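Local atomic coordinates of ethylbenzene dehydrogenase beta-subunit (Aromatoleum aromaticum, PDB entry 2IVF), a protein that carries three 4Fe-4S clusters and one 3Fe-4S cluster as the iron-sulfur subunit of a three-chain assembly, in which it probably relays electrons. Residues G238-T243 with K249-W254. Residues are numbered along the deposited sequence; the frame is centred on the assembly and turned at random.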
ATOM      1  N   GLY B 238      -0.095 -27.453  -0.930  1.00 22.47           N
ATOM      2  CA  GLY B 238       0.353 -28.774  -1.296  1.00 22.81           C
ATOM      3  C   GLY B 238      -0.755 -29.784  -1.239  1.00 23.21           C
ATOM      4  O   GLY B 238      -1.893 -29.416  -1.046  1.00 22.60           O
ATOM      5  N   TYR B 239      -0.386 -31.056  -1.356  1.00 24.52           N
ATOM      6  CA  TYR B 239      -1.336 -32.166  -1.250  1.00 25.79           C
ATOM      7  C   TYR B 239      -1.530 -32.542   0.210  1.00 25.75           C
ATOM      8  O   TYR B 239      -0.569 -32.773   0.945  1.00 24.90           O
ATOM      9  CB  TYR B 239      -0.848 -33.372  -1.993  1.00 26.21           C
ATOM     10  CG  TYR B 239      -0.817 -33.179  -3.486  1.00 28.73           C
ATOM     11  CD1 TYR B 239      -1.997 -33.221  -4.254  1.00 29.50           C
ATOM     12  CD2 TYR B 239       0.370 -32.958  -4.136  1.00 28.66           C
ATOM     13  CE1 TYR B 239      -1.953 -33.065  -5.634  1.00 29.16           C
ATOM     14  CE2 TYR B 239       0.419 -32.824  -5.512  1.00 29.12           C
ATOM     15  CZ  TYR B 239      -0.725 -32.884  -6.248  1.00 27.88           C
ATOM     16  OH  TYR B 239      -0.620 -32.713  -7.604  1.00 31.96           O
ATOM     17  N   LEU B 240      -2.786 -32.665   0.607  1.00 26.80           N
ATOM     18  CA  LEU B 240      -3.106 -32.957   1.990  1.00 27.58           C
ATOM     19  C   LEU B 240      -2.507 -34.314   2.468  1.00 28.64           C
ATOM     20  O   LEU B 240      -2.194 -34.470   3.664  1.00 30.48           O
ATOM     21  CB  LEU B 240      -4.627 -32.923   2.179  1.00 27.73           C
ATOM     22  CG  LEU B 240      -5.185 -33.098   3.581  1.00 26.96           C
ATOM     23  CD1 LEU B 240      -4.813 -31.965   4.464  1.00 26.00           C
ATOM     24  CD2 LEU B 240      -6.669 -33.220   3.518  1.00 27.95           C
ATOM     25  N   ASP B 241      -2.334 -35.261   1.545  1.00 28.59           N
ATOM     26  CA  ASP B 241      -1.790 -36.590   1.847  1.00 28.56           C
ATOM     27  C   ASP B 241      -0.277 -36.638   1.894  1.00 28.34           C
ATOM     28  O   ASP B 241       0.296 -37.647   2.299  1.00 29.00           O
ATOM     29  CB  ASP B 241      -2.247 -37.612   0.795  1.00 29.83           C
ATOM     30  CG  ASP B 241      -1.763 -37.260  -0.589  1.00 31.55           C
ATOM     31  OD1 ASP B 241      -0.594 -37.531  -0.924  1.00 38.26           O
ATOM     32  OD2 ASP B 241      -2.546 -36.687  -1.357  1.00 37.94           O
ATOM     33  N   ASP B 242       0.375 -35.566   1.456  1.00 27.29           N
ATOM     34  CA  ASP B 242       1.841 -35.508   1.405  1.00 26.49           C
ATOM     35  C   ASP B 242       2.326 -35.220   2.822  1.00 25.81           C
ATOM     36  O   ASP B 242       2.247 -34.102   3.298  1.00 24.05           O
ATOM     37  CB  ASP B 242       2.298 -34.424   0.412  1.00 25.76           C
ATOM     38  CG  ASP B 242       3.775 -34.107   0.497  1.00 26.18           C
ATOM     39  OD1 ASP B 242       4.519 -34.843   1.166  1.00 24.52           O
ATOM     40  OD2 ASP B 242       4.183 -33.071  -0.087  1.00 23.81           O
ATOM     41  N   THR B 243       2.862 -36.244   3.474  1.00 25.79           N
ATOM     42  CA  THR B 243       3.150 -36.151   4.899  1.00 26.27           C
ATOM     43  C   THR B 243       4.377 -35.260   5.156  1.00 25.85           C
ATOM     44  O   THR B 243       4.614 -34.849   6.268  1.00 25.33           O
ATOM     45  CB  THR B 243       3.359 -37.538   5.520  1.00 27.02           C
ATOM     46  OG1 THR B 243       4.456 -38.161   4.867  1.00 27.48           O
ATOM     47  CG2 THR B 243       2.111 -38.411   5.329  1.00 26.23           C
ATOM     48  N   LYS B 249       1.259 -31.129   7.731  1.00 22.68           N
ATOM     49  CA  LYS B 249       1.733 -30.973   9.121  1.00 22.67           C
ATOM     50  C   LYS B 249       0.883 -30.023   9.959  1.00 23.13           C
ATOM     51  O   LYS B 249       0.650 -30.257  11.144  1.00 23.10           O
ATOM     52  CB  LYS B 249       3.193 -30.539   9.126  1.00 21.72           C
ATOM     53  CG  LYS B 249       4.116 -31.670   8.729  1.00 23.19           C
ATOM     54  CD  LYS B 249       5.548 -31.180   8.548  1.00 23.45           C
ATOM     55  CE  LYS B 249       6.459 -32.281   7.941  1.00 25.70           C
ATOM     56  NZ  LYS B 249       7.738 -31.673   7.583  1.00 28.00           N
ATOM     57  N   LEU B 250       0.383 -28.986   9.337  1.00 23.28           N
ATOM     58  CA  LEU B 250      -0.470 -27.998  10.021  1.00 23.22           C
ATOM     59  C   LEU B 250      -1.919 -28.403  10.153  1.00 23.71           C
ATOM     60  O   LEU B 250      -2.530 -28.136  11.209  1.00 23.76           O
ATOM     61  CB  LEU B 250      -0.362 -26.658   9.311  1.00 23.10           C
ATOM     62  CG  LEU B 250       1.040 -26.027   9.308  1.00 22.88           C
ATOM     63  CD1 LEU B 250       1.056 -24.804   8.458  1.00 23.15           C
ATOM     64  CD2 LEU B 250       1.643 -25.712  10.730  1.00 21.82           C
ATOM     65  N   VAL B 251      -2.451 -29.105   9.138  1.00 22.96           N
ATOM     66  CA  VAL B 251      -3.897 -29.485   9.103  1.00 23.52           C
ATOM     67  C   VAL B 251      -4.100 -30.803   9.819  1.00 23.88           C
ATOM     68  O   VAL B 251      -5.015 -30.942  10.653  1.00 23.01           O
ATOM     69  CB  VAL B 251      -4.429 -29.580   7.637  1.00 24.25           C
ATOM     70  CG1 VAL B 251      -5.908 -30.105   7.540  1.00 23.94           C
ATOM     71  CG2 VAL B 251      -4.328 -28.251   6.904  1.00 21.74           C
ATOM     72  N   LYS B 252      -3.224 -31.766   9.517  1.00 24.31           N
ATOM     73  CA  LYS B 252      -3.423 -33.130   9.969  1.00 25.66           C
ATOM     74  C   LYS B 252      -2.632 -33.514  11.199  1.00 25.25           C
ATOM     75  O   LYS B 252      -3.124 -34.280  12.009  1.00 26.07           O
ATOM     76  CB  LYS B 252      -3.102 -34.131   8.856  1.00 26.93           C
ATOM     77  CG  LYS B 252      -3.924 -33.997   7.591  1.00 30.77           C
ATOM     78  CD  LYS B 252      -5.415 -34.085   7.824  1.00 33.69           C
ATOM     79  CE  LYS B 252      -5.830 -35.444   8.242  1.00 34.63           C
ATOM     80  NZ  LYS B 252      -7.327 -35.507   8.159  1.00 35.69           N
ATOM     81  N   LYS B 253      -1.400 -33.041  11.337  1.00 26.12           N
ATOM     82  CA  LYS B 253      -0.525 -33.473  12.431  1.00 25.41           C
ATOM     83  C   LYS B 253      -0.727 -32.559  13.655  1.00 25.42           C
ATOM     84  O   LYS B 253      -1.211 -32.996  14.693  1.00 24.70           O
ATOM     85  CB  LYS B 253       0.933 -33.492  11.961  1.00 25.64           C
ATOM     86  CG  LYS B 253       2.043 -33.873  13.014  1.00 25.87           C
ATOM     87  CD  LYS B 253       3.448 -33.731  12.336  1.00 26.19           C
ATOM     88  CE  LYS B 253       4.598 -34.038  13.240  1.00 28.47           C
ATOM     89  NZ  LYS B 253       5.919 -33.780  12.559  1.00 29.22           N
ATOM     90  N   TRP B 254      -0.375 -31.298  13.517  1.00 24.13           N
ATOM     91  CA  TRP B 254      -0.559 -30.322  14.580  1.00 24.27           C
ATOM     92  C   TRP B 254      -2.007 -29.909  14.732  1.00 24.41           C
ATOM     93  O   TRP B 254      -2.415 -29.442  15.802  1.00 22.46           O
ATOM     94  CB  TRP B 254       0.305 -29.085  14.310  1.00 23.71           C
ATOM     95  CG  TRP B 254       1.704 -29.358  14.621  1.00 22.66           C
ATOM     96  CD1 TRP B 254       2.654 -29.800  13.758  1.00 23.33           C
ATOM     97  CD2 TRP B 254       2.342 -29.248  15.907  1.00 23.29           C
ATOM     98  NE1 TRP B 254       3.836 -29.984  14.424  1.00 24.32           N
ATOM     99  CE2 TRP B 254       3.669 -29.653  15.747  1.00 20.48           C
ATOM    100  CE3 TRP B 254       1.906 -28.859  17.182  1.00 24.97           C
ATOM    101  CZ2 TRP B 254       4.597 -29.663  16.818  1.00 22.81           C
ATOM    102  CZ3 TRP B 254       2.824 -28.844  18.232  1.00 22.96           C
ATOM    103  CH2 TRP B 254       4.147 -29.265  18.054  1.00 24.07           C
TER
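No ring enters the contact of L240 with V251 and K252; the flat groups sit at its flanks. On one flank the Y239 ring makes a cation-pi contact with R17. On the other, the W254 indole has the carbonyl oxygen of K249 at its edge and in its plane, 3.3 Å from CD1. The same oxygen accepts the backbone N-H of W254 (N to O 2.8 Å), closing a wide pi-type turn.

A single methyl does most of the joining. In L240, chi1 of -175° sends CG anti to the backbone N and chi2 of 66° turns CD1 toward the helix, where it lies 3.8 Å from V251 CG1 and 3.8 Å from K252 CG. Both neighbours cross the leucine at about a right angle. K252 CD follows at 4.0 Å from L240 CD1, because the bend at chi2 (-56°) brings it alongside the methyl. V251 also touches V22, and L240 touches V20, both on strand 19-24. K249 runs extended past the loop, its CE 3.6 Å from T243 O, and K249 NZ makes a weak hydrogen bond to T244 O.

No hydrogen bond spans the two segments; polar links pass through the short connection, with H248 ND1 hydrogen-bonded to L240 O and S245 OG to D242 O. The principle illustrated is a strand-turn-helix connection: strand 235-239, outermost in this chain's four-stranded mixed sheet, ends in a type I beta turn, Y239 to D242, and helix 246-253 folds back against the turn and the loop after it, at the surface of this iron-sulfur subunit with a dicluster domain of bacterial ferredoxin type.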